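Side-chain contacts in nucleoporin NUP159 (Saccharomyces cerevisiae, PDB 1XIP), which is a nuclear pore complex component whose N-terminal beta-propeller, the part described here, tethers the helicase Dbp5 to the pore for mRNA export: residues Ser3-Glu8 against Ser204-Leu209; Leu67-Ile72 against Ala341-Thr346; Phe184-Trp189 against Gln225-Val230. All coordinates share one frame; numbering follows the deposited sequence.

Contact 1. Residues Ser3-Glu8 against Ser204-Leu209; sequences SSLKDE and SELEEL
Glu205 is the first residue of 204-209 to touch the N-terminal strand, and it touches Leu5. The two residues face each other with their CA atoms 6.9 Å apart. The Glu205 chain is bent at its second torsion (chi2 98°), which carries the carboxylate round to the Leu5 side. There Glu205 OE1 lies 3.9 Å from Leu5 CB, and Glu205 CD is 4.1 Å from the same Leu5 CB. This is a van der Waals touch of a carboxylate on a methylene group. No hydrogen bond crosses between the two segments.

Leu206 comes next and makes the apolar half of the contact. Its CD2 methyl meets the branch point of the other leucine, with Leu206 CD2 4.0 Å from Leu5 CG. The same methyl is 4.1 Å from Leu5 CD2. The two leucine side chains cross at about a right angle. Leu5 holds its CG opposite the backbone N (chi1 -166°), which brings CG and CD2 up to the Leu206 methyl. Leu5 is thus shared: CB lies by the acid, while CG and CD2 lie by the leucine.

Further on, the short, weakly bonded helix at about 204-207 gives way to a loop. The Leu209 side chain rests on Tyr249, which Leu206 also touches, and the Leu209 carbonyl accepts a hydrogen bond from Arg182. Ser4 and Lys6 are bonded through their backbones to strand 257-263.

The arrangement belongs to the outer rim of a beta-propeller. Strand 4-5 adds a parallel edge strand to the blade of strands 215-221, 226-232, 246-254 and 257-263. The helix at 204-207, on the linker from the preceding blade, packs against that added strand through Leu5.

Contact 2. Residues Leu67-Ile72 against Ala341-Thr346; sequences LLRDHI and AVDVVT
Arg69 and Thr346 make the tight part of this contact. Arg69 NH1 donates a hydrogen bond to Thr346 OG1 over 3.2 Å. The bond is bent, with an angle of 144° at the hydrogen. The acceptor sits at the guanidinium edge, tilted 23° from its plane. The aliphatic part of the arginine also lies on the threonine: Arg69 CG is 3.5 Å from Thr346 OG1, and Arg69 CD is 3.9 Å from Thr346 CB.

Thr346 OG1 stands between its own backbone N and carbonyl carbon (chi1 60°). From there it accepts from Arg69 and donates to Asp343, with Thr346 OG1 2.6 Å from Asp343 OD2. Asp343 OD1 accepts from Val345 N over 3.1 Å, which makes an Asx turn. The turn follows the strand end and presents the hydroxyl to the helix.

The approach of Arg69 to Asp343 is looser. Arg69 CG comes only to 4.4 Å from Asp343 OD2, an oxygen also hydrogen-bonded to Tyr367 OH. The charged atoms do not meet, since Arg69 NH1 is 5.2 Å from Asp343 OD2. Within the turn, Val344 and Val345 are exposed to solvent. With an alanine in place of Arg69, Thr346 OG1 would probably lose its donor from the helix, and the aliphatic cover over Thr346 CB would go with it.

Helix 65-73 links strands 59-64 and 83-86 of one blade. Strand 337-343 is an edge strand of a neighbouring blade, beside strand 365-370. Arg69 also touches Leu365 and Tyr367 of strand 365-370, and Thr346 also touches Leu65 and Gln66 of the helix.

Contact 3. Residues Phe184-Trp189 against Gln225-Val230; sequences FQSFAW and QDFLAV
Phe184 points the edge of its ring at Ala229. The alanine CB lies near the ring plane, 3.5 Å from Phe184 CZ and 3.7 Å from Phe184 CE1. The methyl therefore meets the far end of the ring and not a face.

Phe227 does the same in the other direction. Its far atom, CZ, points at Ser186. The serine OG lies near the plane of the Phe227 ring, 4.0 Å from Phe227 CZ, and Ser186 CB is 4.2 Å from the same Phe227 CZ. Each strand thus offers one phenylalanine and one small residue. The aromatic ring of one strand reaches the small residue of the other, and the CA atoms of Phe184 and Ala229 stay 9.5 Å apart.

Both phenylalanines place CG opposite their own carbonyl carbon, at chi1 -67° for Phe184 and -46° for Phe227. Both rings then extend across the gap between the strands. All four residues are buried. Ser186 OG is satisfied elsewhere, by a hydrogen bond with Gln174, and makes only a van der Waals touch with Phe227. No hydrogen bond joins the two segments.

Other residues fill in around the rings. Phe184 meets the ring of Phe200 in its own sheet, their planes at about 10°. Ile251 touches both Phe184 and Ala229.

Ala229 and Val230 belong to the first FG repeat. They lie here in an ordered strand, unlike the flexible FG regions of the protein. The arrangement is that of two neighbouring beta-propeller blades packed face to face: strand 184-190 in one and strand 226-232 in the next, each ring meeting a small residue of the facing sheet.

From the N terminus, the chain opens contact 1 at once with 3-8, then contact 2 with 67-72 and contact 3 with 184-189. Contact 1 closes first, at 204-209, contact 3 next, at 225-230, and contact 2 last, at 341-346. Contact 1 therefore crosses both others, and contact 3 is nested inside the loop of contact 2. Contacts 1 and 3 reach the same sheet, with centres about 17 Å apart. Contact 2 lies on the opposite side of the chain's centre, about 43 Å from contact 1 between centres. Contact 1 works at a blade's edge, whereas contacts 2 and 3 each join neighbouring blades.

Contact 1. Residues Ser3-Glu8 against Ser204-Leu209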
loop_
_atom_site.group_PDB
_atom_site.type_symbol
_atom_site.label_atom_id
_atom_site.label_comp_id
_atom_site.label_asym_id
_atom_site.label_seq_id
_atom_site.Cartn_x
_atom_site.Cartn_y
_atom_site.Cartn_z
ATOM N N SER A 3 -7.847 6.020 26.079
ATOM C CA SER A 3 -7.011 6.551 25.005
ATOM C C SER A 3 -6.746 8.023 25.209
ATOM O O SER A 3 -7.648 8.759 25.586
ATOM C CB SER A 3 -7.707 6.363 23.672
ATOM O OG SER A 3 -7.434 5.078 23.153
ATOM N N SER A 4 -5.523 8.460 24.933
ATOM C CA SER A 4 -5.156 9.862 25.126
ATOM C C SER A 4 -4.544 10.533 23.890
ATOM O O SER A 4 -3.879 9.887 23.094
ATOM C CB SER A 4 -4.220 10.002 26.329
ATOM O OG SER A 4 -2.861 9.906 25.944
ATOM N N LEU A 5 -4.788 11.840 23.747
ATOM C CA LEU A 5 -4.216 12.656 22.673
ATOM C C LEU A 5 -3.001 13.379 23.200
ATOM O O LEU A 5 -3.092 14.088 24.187
ATOM C CB LEU A 5 -5.246 13.687 22.177
ATOM C CG LEU A 5 -5.090 14.490 20.864
ATOM C CD1 LEU A 5 -4.638 15.925 21.128
ATOM C CD2 LEU A 5 -4.167 13.813 19.836
ATOM N N LYS A 6 -1.866 13.204 22.545
ATOM C CA LYS A 6 -0.633 13.861 22.964
ATOM C C LYS A 6 -0.209 14.906 21.937
ATOM O O LYS A 6 -0.952 15.199 21.010
ATOM C CB LYS A 6 0.479 12.824 23.186
ATOM C CG LYS A 6 0.234 11.861 24.340
ATOM C CD LYS A 6 1.549 11.365 24.930
ATOM C CE LYS A 6 1.805 11.957 26.327
ATOM N NZ LYS A 6 3.186 11.663 26.853
ATOM N N ASP A 7 0.980 15.468 22.110
ATOM C CA ASP A 7 1.476 16.492 21.199
ATOM C C ASP A 7 1.820 15.950 19.814
ATOM O O ASP A 7 2.104 14.769 19.642
ATOM C CB ASP A 7 2.703 17.184 21.791
ATOM C CG ASP A 7 2.536 18.688 21.875
ATOM O OD1 ASP A 7 1.816 19.157 22.803
ATOM O OD2 ASP A 7 3.081 19.480 21.062
ATOM N N GLU A 8 1.793 16.853 18.838
ATOM C CA GLU A 8 2.241 16.627 17.474
ATOM C C GLU A 8 3.507 15.765 17.419
ATOM O O GLU A 8 4.439 15.999 18.174
ATOM C CB GLU A 8 2.543 17.995 16.858
ATOM C CG GLU A 8 1.759 18.368 15.609
ATOM C CD GLU A 8 2.661 18.929 14.504
ATOM O OE1 GLU A 8 2.556 18.475 13.330
ATOM O OE2 GLU A 8 3.488 19.821 14.803
ATOM N N SER A 204 -10.900 11.417 23.584
ATOM C CA SER A 204 -12.006 12.359 23.746
ATOM C C SER A 204 -11.944 13.531 22.768
ATOM O O SER A 204 -12.930 13.844 22.106
ATOM C CB SER A 204 -12.021 12.873 25.175
ATOM O OG SER A 204 -13.325 13.255 25.540
ATOM N N GLU A 205 -10.769 14.147 22.665
ATOM C CA GLU A 205 -10.575 15.329 21.829
ATOM C C GLU A 205 -10.660 15.020 20.346
ATOM O O GLU A 205 -10.747 15.935 19.536
ATOM C CB GLU A 205 -9.229 15.984 22.119
ATOM C CG GLU A 205 -9.042 16.406 23.555
ATOM C CD GLU A 205 -8.247 15.407 24.370
ATOM O OE1 GLU A 205 -8.468 14.172 24.230
ATOM O OE2 GLU A 205 -7.401 15.868 25.170
ATOM N N LEU A 206 -10.621 13.734 19.993
ATOM C CA LEU A 206 -10.713 13.312 18.601
ATOM C C LEU A 206 -12.124 12.894 18.224
ATOM O O LEU A 206 -12.495 12.963 17.056
ATOM C CB LEU A 206 -9.720 12.190 18.291
ATOM C CG LEU A 206 -8.230 12.511 18.438
ATOM C CD1 LEU A 206 -7.419 11.572 17.576
ATOM C CD2 LEU A 206 -7.915 13.980 18.094
ATOM N N GLU A 207 -12.910 12.460 19.204
ATOM C CA GLU A 207 -14.321 12.171 18.961
ATOM C C GLU A 207 -15.075 13.458 18.620
ATOM O O GLU A 207 -16.118 13.427 17.955
ATOM C CB GLU A 207 -14.951 11.497 20.175
ATOM C CG GLU A 207 -16.111 10.579 19.825
ATOM C CD GLU A 207 -15.639 9.262 19.247
ATOM O OE1 GLU A 207 -14.744 8.638 19.858
ATOM O OE2 GLU A 207 -16.153 8.854 18.177
ATOM N N GLU A 208 -14.533 14.582 19.089
ATOM C CA GLU A 208 -15.056 15.917 18.793
ATOM C C GLU A 208 -15.238 16.127 17.272
ATOM O O GLU A 208 -16.250 16.680 16.845
ATOM C CB GLU A 208 -14.137 16.993 19.420
ATOM C CG GLU A 208 -14.565 18.441 19.197
ATOM C CD GLU A 208 -14.701 19.242 20.490
ATOM O OE1 GLU A 208 -13.830 19.092 21.388
ATOM O OE2 GLU A 208 -15.679 20.041 20.599
ATOM N N LEU A 209 -14.267 15.665 16.471
ATOM C CA LEU A 209 -14.388 15.660 15.000
ATOM C C LEU A 209 -15.470 14.692 14.549
ATOM O O LEU A 209 -15.349 13.488 14.779
ATOM C CB LEU A 209 -13.071 15.255 14.336
ATOM C CG LEU A 209 -11.744 15.863 14.789
ATOM C CD1 LEU A 209 -10.608 14.893 14.528
ATOM C CD2 LEU A 209 -11.486 17.196 14.112
#

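Contact 2. Residues Leu67-Ile72 against Ala341-Thr346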
loop_
_atom_site.group_PDB
_atom_site.type_symbol
_atom_site.label_atom_id
_atom_site.label_comp_id
_atom_site.label_asym_id
_atom_site.label_seq_id
_atom_site.Cartn_x
_atom_site.Cartn_y
_atom_site.Cartn_z
ATOM N N LEU A 67 15.541 -6.527 -16.656
ATOM C CA LEU A 67 15.089 -5.836 -17.850
ATOM C C LEU A 67 14.404 -4.533 -17.489
ATOM O O LEU A 67 14.722 -3.486 -18.045
ATOM C CB LEU A 67 14.141 -6.717 -18.654
ATOM C CG LEU A 67 14.426 -6.982 -20.135
ATOM C CD1 LEU A 67 14.969 -5.734 -20.812
ATOM C CD2 LEU A 67 15.396 -8.149 -20.307
ATOM N N LEU A 68 13.485 -4.587 -16.544
ATOM C CA LEU A 68 12.764 -3.397 -16.136
ATOM C C LEU A 68 13.714 -2.356 -15.552
ATOM O O LEU A 68 13.638 -1.176 -15.884
ATOM C CB LEU A 68 11.679 -3.768 -15.138
ATOM C CG LEU A 68 10.843 -2.648 -14.544
ATOM C CD1 LEU A 68 10.052 -1.947 -15.626
ATOM C CD2 LEU A 68 9.930 -3.216 -13.429
ATOM N N ARG A 69 14.627 -2.803 -14.697
ATOM C CA ARG A 69 15.628 -1.907 -14.150
ATOM C C ARG A 69 16.368 -1.191 -15.279
ATOM O O ARG A 69 16.410 0.031 -15.308
ATOM C CB ARG A 69 16.598 -2.657 -13.244
ATOM C CG ARG A 69 17.359 -1.753 -12.297
ATOM C CD ARG A 69 18.863 -1.784 -12.528
ATOM N NE ARG A 69 19.583 -0.603 -12.023
ATOM C CZ ARG A 69 20.283 -0.568 -10.881
ATOM N NH1 ARG A 69 20.340 -1.645 -10.093
ATOM N NH2 ARG A 69 20.918 0.549 -10.523
ATOM N N ASP A 70 16.897 -1.963 -16.228
ATOM C CA ASP A 70 17.719 -1.448 -17.315
ATOM C C ASP A 70 16.943 -0.542 -18.262
ATOM O O ASP A 70 17.489 0.437 -18.788
ATOM C CB ASP A 70 18.316 -2.608 -18.102
ATOM C CG ASP A 70 19.464 -3.283 -17.379
ATOM O OD1 ASP A 70 19.819 -2.855 -16.261
ATOM O OD2 ASP A 70 20.077 -4.270 -17.855
ATOM N N HIS A 71 15.680 -0.887 -18.495
ATOM C CA HIS A 71 14.797 -0.070 -19.321
ATOM C C HIS A 71 14.603 1.324 -18.707
ATOM O O HIS A 71 14.649 2.339 -19.400
ATOM C CB HIS A 71 13.443 -0.766 -19.524
ATOM C CG HIS A 71 12.459 0.048 -20.304
ATOM N ND1 HIS A 71 12.641 0.366 -21.639
ATOM C CD2 HIS A 71 11.289 0.622 -19.938
ATOM C CE1 HIS A 71 11.623 1.098 -22.056
ATOM N NE2 HIS A 71 10.789 1.269 -21.043
ATOM N N ILE A 72 14.401 1.359 -17.397
ATOM C CA ILE A 72 14.114 2.603 -16.699
ATOM C C ILE A 72 15.365 3.477 -16.535
ATOM O O ILE A 72 15.304 4.691 -16.705
ATOM C CB ILE A 72 13.495 2.295 -15.323
ATOM C CG1 ILE A 72 12.154 1.562 -15.465
ATOM C CG2 ILE A 72 13.405 3.548 -14.478
ATOM C CD1 ILE A 72 10.997 2.404 -15.919
ATOM N N ALA A 341 6.928 -1.400 -4.684
ATOM C CA ALA A 341 7.630 -2.657 -4.410
ATOM C C ALA A 341 9.132 -2.436 -4.224
ATOM O O ALA A 341 9.640 -1.371 -4.574
ATOM C CB ALA A 341 7.360 -3.673 -5.509
ATOM N N VAL A 342 9.829 -3.426 -3.663
ATOM C CA VAL A 342 11.250 -3.269 -3.334
ATOM C C VAL A 342 12.161 -4.234 -4.064
ATOM O O VAL A 342 11.947 -5.445 -4.061
ATOM C CB VAL A 342 11.522 -3.386 -1.800
ATOM C CG1 VAL A 342 12.935 -2.984 -1.473
ATOM C CG2 VAL A 342 10.542 -2.498 -1.022
ATOM N N ASP A 343 13.199 -3.665 -4.660
ATOM C CA ASP A 343 14.171 -4.389 -5.451
ATOM C C ASP A 343 15.528 -4.317 -4.755
ATOM O O ASP A 343 16.032 -3.252 -4.437
ATOM C CB ASP A 343 14.210 -3.798 -6.861
ATOM C CG ASP A 343 15.418 -4.248 -7.691
ATOM O OD1 ASP A 343 16.054 -5.285 -7.414
ATOM O OD2 ASP A 343 15.785 -3.607 -8.683
ATOM N N VAL A 344 16.099 -5.488 -4.539
ATOM C CA VAL A 344 17.284 -5.679 -3.729
ATOM C C VAL A 344 18.381 -6.402 -4.532
ATOM O O VAL A 344 19.526 -6.426 -4.118
ATOM C CB VAL A 344 16.885 -6.489 -2.450
ATOM C CG1 VAL A 344 17.961 -7.463 -2.014
ATOM C CG2 VAL A 344 16.516 -5.547 -1.324
ATOM N N VAL A 345 18.032 -6.955 -5.696
ATOM C CA VAL A 345 18.922 -7.909 -6.385
ATOM C C VAL A 345 19.553 -7.489 -7.726
ATOM O O VAL A 345 20.571 -8.073 -8.125
ATOM C CB VAL A 345 18.253 -9.304 -6.577
ATOM C CG1 VAL A 345 18.094 -10.021 -5.227
ATOM C CG2 VAL A 345 16.914 -9.185 -7.338
ATOM N N THR A 346 18.960 -6.507 -8.419
ATOM C CA THR A 346 19.496 -6.039 -9.723
ATOM C C THR A 346 20.867 -5.342 -9.583
ATOM O O THR A 346 21.243 -4.931 -8.481
ATOM C CB THR A 346 18.471 -5.122 -10.498
ATOM O OG1 THR A 346 18.156 -3.959 -9.719
ATOM C CG2 THR A 346 17.150 -5.805 -10.648
#

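Contact 3. Residues Phe184-Trp189 against Gln225-Val230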
loop_
_atom_site.group_PDB
_atom_site.type_symbol
_atom_site.label_atom_id
_atom_site.label_comp_id
_atom_site.label_asym_id
_atom_site.label_seq_id
_atom_site.Cartn_x
_atom_site.Cartn_y
_atom_site.Cartn_z
ATOM N N PHE A 184 -10.204 0.785 17.303
ATOM C CA PHE A 184 -9.124 -0.057 16.821
ATOM C C PHE A 184 -9.054 -1.404 17.534
ATOM O O PHE A 184 -9.399 -1.528 18.715
ATOM C CB PHE A 184 -7.806 0.661 17.020
ATOM C CG PHE A 184 -7.654 1.878 16.183
ATOM C CD1 PHE A 184 -6.907 1.832 15.010
ATOM C CD2 PHE A 184 -8.227 3.080 16.572
ATOM C CE1 PHE A 184 -6.751 2.971 14.222
ATOM C CE2 PHE A 184 -8.085 4.217 15.799
ATOM C CZ PHE A 184 -7.347 4.169 14.617
ATOM N N GLN A 185 -8.585 -2.406 16.813
ATOM C CA GLN A 185 -8.382 -3.720 17.383
ATOM C C GLN A 185 -7.138 -4.353 16.811
ATOM O O GLN A 185 -6.820 -4.184 15.640
ATOM C CB GLN A 185 -9.582 -4.599 17.112
ATOM C CG GLN A 185 -10.684 -4.456 18.135
ATOM C CD GLN A 185 -11.841 -5.359 17.835
ATOM O OE1 GLN A 185 -11.663 -6.411 17.219
ATOM N NE2 GLN A 185 -13.034 -4.960 18.248
ATOM N N SER A 186 -6.436 -5.087 17.651
ATOM C CA SER A 186 -5.188 -5.697 17.273
ATOM C C SER A 186 -5.189 -7.132 17.732
ATOM O O SER A 186 -5.652 -7.435 18.820
ATOM C CB SER A 186 -4.033 -4.938 17.912
ATOM O OG SER A 186 -2.792 -5.486 17.528
ATOM N N PHE A 187 -4.683 -8.026 16.896
ATOM C CA PHE A 187 -4.672 -9.448 17.229
ATOM C C PHE A 187 -3.299 -10.030 16.996
ATOM O O PHE A 187 -2.595 -9.630 16.074
ATOM C CB PHE A 187 -5.646 -10.223 16.350
ATOM C CG PHE A 187 -7.051 -9.686 16.347
ATOM C CD1 PHE A 187 -8.062 -10.347 17.047
ATOM C CD2 PHE A 187 -7.382 -8.558 15.598
ATOM C CE1 PHE A 187 -9.363 -9.874 17.029
ATOM C CE2 PHE A 187 -8.676 -8.080 15.578
ATOM C CZ PHE A 187 -9.669 -8.738 16.293
ATOM N N ALA A 188 -2.923 -10.993 17.815
ATOM C CA ALA A 188 -1.819 -11.865 17.458
ATOM C C ALA A 188 -2.295 -12.751 16.303
ATOM O O ALA A 188 -3.421 -13.264 16.326
ATOM C CB ALA A 188 -1.404 -12.691 18.635
ATOM N N TRP A 189 -1.444 -12.892 15.287
ATOM C CA TRP A 189 -1.784 -13.619 14.070
ATOM C C TRP A 189 -0.798 -14.779 13.767
ATOM O O TRP A 189 0.426 -14.581 13.718
ATOM C CB TRP A 189 -1.850 -12.646 12.887
ATOM C CG TRP A 189 -2.081 -13.326 11.584
ATOM C CD1 TRP A 189 -1.129 -13.811 10.731
ATOM C CD2 TRP A 189 -3.344 -13.631 10.989
ATOM N NE1 TRP A 189 -1.723 -14.399 9.642
ATOM C CE2 TRP A 189 -3.085 -14.303 9.773
ATOM C CE3 TRP A 189 -4.676 -13.409 11.361
ATOM C CZ2 TRP A 189 -4.108 -14.744 8.921
ATOM C CZ3 TRP A 189 -5.686 -13.846 10.526
ATOM C CH2 TRP A 189 -5.397 -14.504 9.313
ATOM N N GLN A 225 3.785 -2.214 18.148
ATOM C CA GLN A 225 3.265 -1.198 19.074
ATOM C C GLN A 225 2.670 0.084 18.438
ATOM O O GLN A 225 1.759 0.709 19.010
ATOM C CB GLN A 225 4.345 -0.820 20.085
ATOM C CG GLN A 225 4.246 -1.646 21.353
ATOM C CD GLN A 225 5.523 -1.655 22.157
ATOM O OE1 GLN A 225 5.701 -0.829 23.065
ATOM N NE2 GLN A 225 6.415 -2.603 21.846
ATOM N N ASP A 226 3.196 0.469 17.272
ATOM C CA ASP A 226 2.732 1.657 16.554
ATOM C C ASP A 226 1.725 1.352 15.450
ATOM O O ASP A 226 1.764 0.289 14.826
ATOM C CB ASP A 226 3.901 2.415 15.920
ATOM C CG ASP A 226 5.130 2.478 16.812
ATOM O OD1 ASP A 226 5.042 2.143 18.027
ATOM O OD2 ASP A 226 6.243 2.854 16.357
ATOM N N PHE A 227 0.835 2.308 15.204
ATOM C CA PHE A 227 -0.010 2.295 14.024
ATOM C C PHE A 227 -0.080 3.701 13.438
ATOM O O PHE A 227 0.165 4.700 14.122
ATOM C CB PHE A 227 -1.425 1.787 14.332
ATOM C CG PHE A 227 -1.467 0.544 15.180
ATOM C CD1 PHE A 227 -1.466 -0.712 14.592
ATOM C CD2 PHE A 227 -1.527 0.631 16.575
ATOM C CE1 PHE A 227 -1.510 -1.871 15.370
ATOM C CE2 PHE A 227 -1.559 -0.524 17.370
ATOM C CZ PHE A 227 -1.551 -1.777 16.761
ATOM N N LEU A 228 -0.405 3.769 12.158
ATOM C CA LEU A 228 -0.686 5.029 11.521
ATOM C C LEU A 228 -2.112 4.942 11.022
ATOM O O LEU A 228 -2.461 4.016 10.291
ATOM C CB LEU A 228 0.293 5.237 10.370
ATOM C CG LEU A 228 0.394 6.519 9.538
ATOM C CD1 LEU A 228 0.218 6.188 8.093
ATOM C CD2 LEU A 228 -0.558 7.594 9.959
ATOM N N ALA A 229 -2.945 5.887 11.455
ATOM C CA ALA A 229 -4.366 5.918 11.093
ATOM C C ALA A 229 -4.701 7.182 10.337
ATOM O O ALA A 229 -4.127 8.235 10.597
ATOM C CB ALA A 229 -5.220 5.823 12.330
ATOM N N VAL A 230 -5.643 7.090 9.412
ATOM C CA VAL A 230 -6.093 8.282 8.715
ATOM C C VAL A 230 -7.607 8.427 8.749
ATOM O O VAL A 230 -8.337 7.444 8.611
ATOM C CB VAL A 230 -5.574 8.358 7.272
ATOM C CG1 VAL A 230 -5.895 9.733 6.672
ATOM C CG2 VAL A 230 -4.066 8.090 7.215
#